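Local coordinates for chemotaxis signal transduction protein (Thermoanaerobacter tengcongensis, PDB 2QDL), which probably acts as the CheW scaffold of bacterial chemotaxis, coupling chemoreceptors to the histidine kinase CheA in signalling arrays, at residues L26-I40 / R82-I96. Numbering follows the deposited sequence.
Sequences LDIFDVHEVVKDVSI and RIIIVEILGQKAGLI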
loop_
_atom_site.group_PDB
_atom_site.type_symbol
_atom_site.label_atom_id
_atom_site.label_comp_id
_atom_site.label_asym_id
_atom_site.label_seq_id
_atom_site.Cartn_x
_atom_site.Cartn_y
_atom_site.Cartn_z
ATOM N N LEU A 26 -3.761 4.507 1.970
ATOM C CA LEU A 26 -2.508 5.075 2.443
ATOM C C LEU A 26 -2.657 6.588 2.507
ATOM O O LEU A 26 -3.363 7.183 1.676
ATOM C CB LEU A 26 -1.351 4.730 1.501
ATOM C CG LEU A 26 -0.827 3.302 1.547
ATOM C CD1 LEU A 26 0.065 2.974 0.314
ATOM C CD2 LEU A 26 -0.082 3.044 2.885
ATOM N N ASP A 27 -1.998 7.202 3.478
ATOM C CA ASP A 27 -1.881 8.650 3.510
ATOM C C ASP A 27 -1.165 9.056 2.228
ATOM O O ASP A 27 -0.171 8.454 1.853
ATOM C CB ASP A 27 -1.101 9.117 4.752
ATOM C CG ASP A 27 -1.252 10.618 5.020
ATOM O OD1 ASP A 27 -0.982 11.451 4.128
ATOM O OD2 ASP A 27 -1.679 10.970 6.133
ATOM N N ILE A 28 -1.706 10.061 1.546
ATOM C CA ILE A 28 -1.067 10.661 0.362
ATOM C C ILE A 28 0.420 11.005 0.613
ATOM O O ILE A 28 1.223 10.949 -0.302
ATOM C CB ILE A 28 -1.878 11.901 -0.165
ATOM C CG1 ILE A 28 -1.296 12.461 -1.464
ATOM C CG2 ILE A 28 -1.894 13.040 0.864
ATOM C CD1 ILE A 28 -1.242 11.494 -2.629
ATOM N N PHE A 29 0.771 11.343 1.854
ATOM C CA PHE A 29 2.139 11.623 2.242
ATOM C C PHE A 29 3.048 10.422 1.971
ATOM O O PHE A 29 4.221 10.597 1.651
ATOM C CB PHE A 29 2.190 11.970 3.736
ATOM C CG PHE A 29 3.560 12.414 4.210
ATOM C CD1 PHE A 29 4.025 13.693 3.935
ATOM C CD2 PHE A 29 4.387 11.540 4.910
ATOM C CE1 PHE A 29 5.306 14.098 4.360
ATOM C CE2 PHE A 29 5.658 11.948 5.352
ATOM C CZ PHE A 29 6.111 13.229 5.067
ATOM N N ASP A 30 2.512 9.203 2.109
ATOM C CA ASP A 30 3.283 7.980 1.852
ATOM C C ASP A 30 3.273 7.519 0.403
ATOM O O ASP A 30 4.036 6.614 0.038
ATOM C CB ASP A 30 2.795 6.844 2.777
ATOM C CG ASP A 30 2.965 7.207 4.247
ATOM O OD1 ASP A 30 4.066 7.592 4.649
ATOM O OD2 ASP A 30 1.986 7.204 4.993
ATOM N N VAL A 31 2.408 8.129 -0.413
ATOM C CA VAL A 31 2.308 7.832 -1.846
ATOM C C VAL A 31 3.221 8.778 -2.670
ATOM O O VAL A 31 2.855 9.923 -2.960
ATOM C CB VAL A 31 0.813 7.918 -2.336
ATOM C CG1 VAL A 31 0.709 7.736 -3.880
ATOM C CG2 VAL A 31 -0.072 6.884 -1.601
ATOM N N HIS A 32 4.405 8.302 -3.051
ATOM C CA HIS A 32 5.389 9.113 -3.786
ATOM C C HIS A 32 4.981 9.290 -5.254
ATOM O O HIS A 32 5.144 10.351 -5.850
ATOM C CB HIS A 32 6.798 8.510 -3.677
ATOM C CG HIS A 32 7.417 8.647 -2.309
ATOM N ND1 HIS A 32 6.810 8.186 -1.154
ATOM C CD2 HIS A 32 8.601 9.184 -1.918
ATOM C CE1 HIS A 32 7.586 8.447 -0.116
ATOM N NE2 HIS A 32 8.671 9.058 -0.552
ATOM N N GLU A 33 4.462 8.229 -5.834
ATOM C CA GLU A 33 3.939 8.267 -7.173
ATOM C C GLU A 33 3.140 7.000 -7.445
ATOM O O GLU A 33 3.110 6.074 -6.629
ATOM C CB GLU A 33 5.045 8.535 -8.240
ATOM C CG GLU A 33 6.014 7.459 -8.536
ATOM C CD GLU A 33 7.202 7.929 -9.391
ATOM O OE1 GLU A 33 8.242 8.254 -8.798
ATOM O OE2 GLU A 33 7.103 7.959 -10.639
ATOM N N VAL A 34 2.457 7.004 -8.578
ATOM C CA VAL A 34 1.654 5.897 -8.997
ATOM C C VAL A 34 2.010 5.632 -10.457
ATOM O O VAL A 34 1.814 6.506 -11.319
ATOM C CB VAL A 34 0.149 6.223 -8.918
ATOM C CG1 VAL A 34 -0.654 5.001 -9.300
ATOM C CG2 VAL A 34 -0.252 6.715 -7.512
ATOM N N VAL A 35 2.529 4.442 -10.728
ATOM C CA VAL A 35 2.885 4.047 -12.102
ATOM C C VAL A 35 1.950 2.939 -12.582
ATOM O O VAL A 35 1.317 2.284 -11.779
ATOM C CB VAL A 35 4.402 3.619 -12.226
ATOM C CG1 VAL A 35 5.349 4.753 -11.752
ATOM C CG2 VAL A 35 4.692 2.401 -11.448
ATOM N N LYS A 36 1.856 2.722 -13.884
ATOM C CA LYS A 36 1.103 1.548 -14.377
ATOM C C LYS A 36 1.665 0.137 -14.008
ATOM O O LYS A 36 2.899 -0.060 -13.917
ATOM C CB LYS A 36 0.855 1.665 -15.865
ATOM C CG LYS A 36 -0.063 2.840 -16.149
ATOM C CD LYS A 36 -0.303 2.978 -17.634
ATOM C CE LYS A 36 -1.172 4.160 -17.969
ATOM N NZ LYS A 36 -0.777 4.599 -19.343
ATOM N N ASP A 37 0.738 -0.820 -13.800
ATOM C CA ASP A 37 1.059 -2.214 -13.460
ATOM C C ASP A 37 1.508 -2.955 -14.723
ATOM O O ASP A 37 0.791 -3.819 -15.233
ATOM C CB ASP A 37 -0.157 -2.915 -12.823
ATOM C CG ASP A 37 0.100 -4.400 -12.476
ATOM O OD1 ASP A 37 1.204 -4.899 -12.733
ATOM O OD2 ASP A 37 -0.807 -5.076 -11.930
ATOM N N VAL A 38 2.691 -2.603 -15.220
ATOM C CA VAL A 38 3.262 -3.225 -16.417
ATOM C C VAL A 38 4.800 -3.364 -16.336
ATOM O O VAL A 38 5.498 -2.596 -15.629
ATOM C CB VAL A 38 2.823 -2.503 -17.750
ATOM C CG1 VAL A 38 3.600 -3.035 -18.940
ATOM C CG2 VAL A 38 1.345 -2.711 -18.010
ATOM N N SER A 39 5.299 -4.365 -17.071
ATOM C CA SER A 39 6.734 -4.680 -17.139
ATOM C C SER A 39 7.359 -4.895 -15.762
ATOM O O SER A 39 8.380 -4.299 -15.408
ATOM C CB SER A 39 7.485 -3.643 -17.979
ATOM O OG SER A 39 7.487 -4.038 -19.353
ATOM N N ILE A 40 6.711 -5.750 -14.983
ATOM C CA ILE A 40 7.325 -6.294 -13.783
ATOM C C ILE A 40 8.160 -7.486 -14.251
ATOM O O ILE A 40 7.665 -8.359 -14.960
ATOM C CB ILE A 40 6.291 -6.679 -12.682
ATOM C CG1 ILE A 40 5.443 -5.452 -12.311
ATOM C CG2 ILE A 40 7.000 -7.191 -11.428
ATOM C CD1 ILE A 40 4.329 -5.767 -11.400
ATOM N N ARG A 82 -2.410 -0.504 -10.982
ATOM C CA ARG A 82 -1.271 0.399 -10.855
ATOM C C ARG A 82 -0.222 -0.122 -9.885
ATOM O O ARG A 82 -0.435 -1.100 -9.150
ATOM C CB ARG A 82 -1.752 1.762 -10.331
ATOM C CG ARG A 82 -2.718 2.487 -11.241
ATOM C CD ARG A 82 -1.975 3.030 -12.451
ATOM N NE ARG A 82 -2.829 3.898 -13.252
ATOM C CZ ARG A 82 -3.625 3.499 -14.236
ATOM N NH1 ARG A 82 -3.718 2.213 -14.563
ATOM N NH2 ARG A 82 -4.351 4.401 -14.883
ATOM N N ILE A 83 0.908 0.575 -9.876
ATOM C CA ILE A 83 1.937 0.357 -8.895
ATOM C C ILE A 83 2.168 1.643 -8.135
ATOM O O ILE A 83 2.685 2.623 -8.682
ATOM C CB ILE A 83 3.298 -0.123 -9.517
ATOM C CG1 ILE A 83 3.114 -1.445 -10.288
ATOM C CG2 ILE A 83 4.347 -0.229 -8.400
ATOM C CD1 ILE A 83 4.300 -1.814 -11.227
ATOM N N ILE A 84 1.797 1.609 -6.862
ATOM C CA ILE A 84 2.014 2.741 -5.952
ATOM C C ILE A 84 3.428 2.676 -5.422
ATOM O O ILE A 84 3.819 1.690 -4.765
ATOM C CB ILE A 84 1.037 2.724 -4.766
ATOM C CG1 ILE A 84 -0.421 2.685 -5.284
ATOM C CG2 ILE A 84 1.286 3.903 -3.856
ATOM C CD1 ILE A 84 -1.453 2.604 -4.191
ATOM N N ILE A 85 4.190 3.724 -5.714
ATOM C CA ILE A 85 5.562 3.834 -5.222
ATOM C C ILE A 85 5.559 4.445 -3.837
ATOM O O ILE A 85 5.047 5.552 -3.613
ATOM C CB ILE A 85 6.474 4.628 -6.170
ATOM C CG1 ILE A 85 6.330 4.140 -7.622
ATOM C CG2 ILE A 85 7.961 4.668 -5.664
ATOM C CD1 ILE A 85 6.657 2.684 -7.862
ATOM N N VAL A 86 6.114 3.692 -2.900
ATOM C CA VAL A 86 6.237 4.131 -1.518
ATOM C C VAL A 86 7.740 4.071 -1.099
ATOM O O VAL A 86 8.618 3.751 -1.903
ATOM C CB VAL A 86 5.323 3.263 -0.566
ATOM C CG1 VAL A 86 3.851 3.293 -1.033
ATOM C CG2 VAL A 86 5.840 1.820 -0.469
ATOM N N GLU A 87 8.013 4.391 0.158
ATOM C CA GLU A 87 9.367 4.339 0.705
ATOM C C GLU A 87 9.292 3.597 2.020
ATOM O O GLU A 87 8.467 3.910 2.846
ATOM C CB GLU A 87 9.919 5.745 0.926
ATOM C CG GLU A 87 11.291 5.740 1.533
ATOM C CD GLU A 87 11.747 7.128 1.991
ATOM O OE1 GLU A 87 11.325 7.628 3.075
ATOM O OE2 GLU A 87 12.555 7.706 1.254
ATOM N N ILE A 88 10.096 2.560 2.154
ATOM C CA ILE A 88 10.099 1.709 3.320
ATOM C C ILE A 88 11.558 1.629 3.736
ATOM O O ILE A 88 12.425 1.198 2.951
ATOM C CB ILE A 88 9.553 0.293 3.018
ATOM C CG1 ILE A 88 8.101 0.355 2.532
ATOM C CG2 ILE A 88 9.678 -0.609 4.243
ATOM C CD1 ILE A 88 7.596 -0.983 2.095
ATOM N N LEU A 89 11.807 2.108 4.952
ATOM C CA LEU A 89 13.125 2.191 5.552
ATOM C C LEU A 89 14.095 2.905 4.615
ATOM O O LEU A 89 15.198 2.422 4.361
ATOM C CB LEU A 89 13.605 0.776 5.956
ATOM C CG LEU A 89 12.816 0.083 7.079
ATOM C CD1 LEU A 89 13.299 -1.325 7.230
ATOM C CD2 LEU A 89 12.940 0.837 8.410
ATOM N N GLY A 90 13.649 4.041 4.079
ATOM C CA GLY A 90 14.474 4.864 3.197
ATOM C C GLY A 90 14.750 4.289 1.818
ATOM O O GLY A 90 15.589 4.811 1.097
ATOM N N GLN A 91 14.054 3.202 1.461
ATOM C CA GLN A 91 14.177 2.549 0.155
ATOM C C GLN A 91 12.866 2.600 -0.613
ATOM O O GLN A 91 11.790 2.457 -0.016
ATOM C CB GLN A 91 14.576 1.080 0.336
ATOM C CG GLN A 91 15.876 0.891 1.138
ATOM C CD GLN A 91 17.064 1.507 0.412
ATOM O OE1 GLN A 91 17.183 1.407 -0.817
ATOM N NE2 GLN A 91 17.934 2.168 1.164
ATOM N N LYS A 92 12.950 2.765 -1.934
ATOM C CA LYS A 92 11.765 2.727 -2.789
ATOM C C LYS A 92 11.191 1.309 -2.953
ATOM O O LYS A 92 11.931 0.340 -3.153
ATOM C CB LYS A 92 12.049 3.332 -4.164
ATOM C CG LYS A 92 12.279 4.835 -4.152
ATOM C CD LYS A 92 11.837 5.498 -5.464
ATOM C CE LYS A 92 12.114 7.021 -5.482
ATOM N NZ LYS A 92 11.864 7.708 -4.154
ATOM N N ALA A 93 9.864 1.208 -2.874
ATOM C CA ALA A 93 9.157 -0.054 -3.060
ATOM C C ALA A 93 7.876 0.221 -3.844
ATOM O O ALA A 93 7.400 1.367 -3.876
ATOM C CB ALA A 93 8.864 -0.707 -1.694
ATOM N N GLY A 94 7.364 -0.809 -4.527
ATOM C CA GLY A 94 6.136 -0.725 -5.296
ATOM C C GLY A 94 5.090 -1.687 -4.750
ATOM O O GLY A 94 5.394 -2.835 -4.397
ATOM N N LEU A 95 3.857 -1.208 -4.648
ATOM C CA LEU A 95 2.732 -2.027 -4.189
ATOM C C LEU A 95 1.722 -2.079 -5.330
ATOM O O LEU A 95 1.282 -1.028 -5.827
ATOM C CB LEU A 95 2.085 -1.423 -2.933
ATOM C CG LEU A 95 2.966 -0.905 -1.776
ATOM C CD1 LEU A 95 2.090 -0.406 -0.655
ATOM C CD2 LEU A 95 3.862 -1.987 -1.245
ATOM N N ILE A 96 1.380 -3.303 -5.748
ATOM C CA ILE A 96 0.351 -3.524 -6.765
ATOM C C ILE A 96 -1.017 -3.307 -6.150
ATOM O O ILE A 96 -1.313 -3.780 -5.050
ATOM C CB ILE A 96 0.456 -4.950 -7.404
ATOM C CG1 ILE A 96 1.803 -5.121 -8.104
ATOM C CG2 ILE A 96 -0.717 -5.239 -8.395
ATOM C CD1 ILE A 96 2.137 -6.559 -8.390
HETATM O O HOH W 1 6.160 5.999 1.640
#
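A short antiparallel edge pairing belongs to the beta-barrel fold of the CheW-like domain: strand 33-36 runs along strand 82-88, which forms a hairpin with the strand starting at Gln91. Val35 and Ile83 are a hydrogen-bonded pair, joined by Val35 N to Ile83 O (2.7 Å) and Ile83 N to Val35 O, both nearly straight at the hydrogen. Next along, Ile85 N donates to Glu33 O, whereas Ile85 O takes the amide of His32 (N to O 2.9 Å); His32 and Glu33 thus face one residue in a classic beta bulge. Beyond it a water bridges Asp30 O and Glu87 N, carrying the link past the direct bonds.

Val35 and Ile83 pack closely, CG2 of the valine pressing on CB of the isoleucine at 3.5 Å. That methyl sits between the backbone N and the carbonyl carbon, which turns it onto its partner. On the same face Glu33 lies alongside Ile85, CG to CG1 3.5 Å, while its carboxylate reaches on to a salt bridge with Arg57. The His32 ring meets Glu87 obliquely, CE1 of the histidine lying 3.7 Å from CB of the glutamate.

At the other end Arg82 bends at chi2 (-73°), bringing its guanidinium beside Lys36, whose CG lies over one face, offset toward the rim. Arg82 CB meets Val34 CG1 at 3.6 Å, and Arg82 NH1 is hydrogen-bonded to Lys79 O. An alanine in place of Arg82 is likely to leave the Lys79 carbonyl without its guanidinium donor and Lys36 CG without the flat group lying against it. Past the strand, Ile40 CD1 touches Ile96 CD1 at 3.8 Å, where the outgoing chain comes back against the hairpin. Such a bulged edge strand laid on a beta hairpin is part of the beta-barrel architecture of the CheW-like domain.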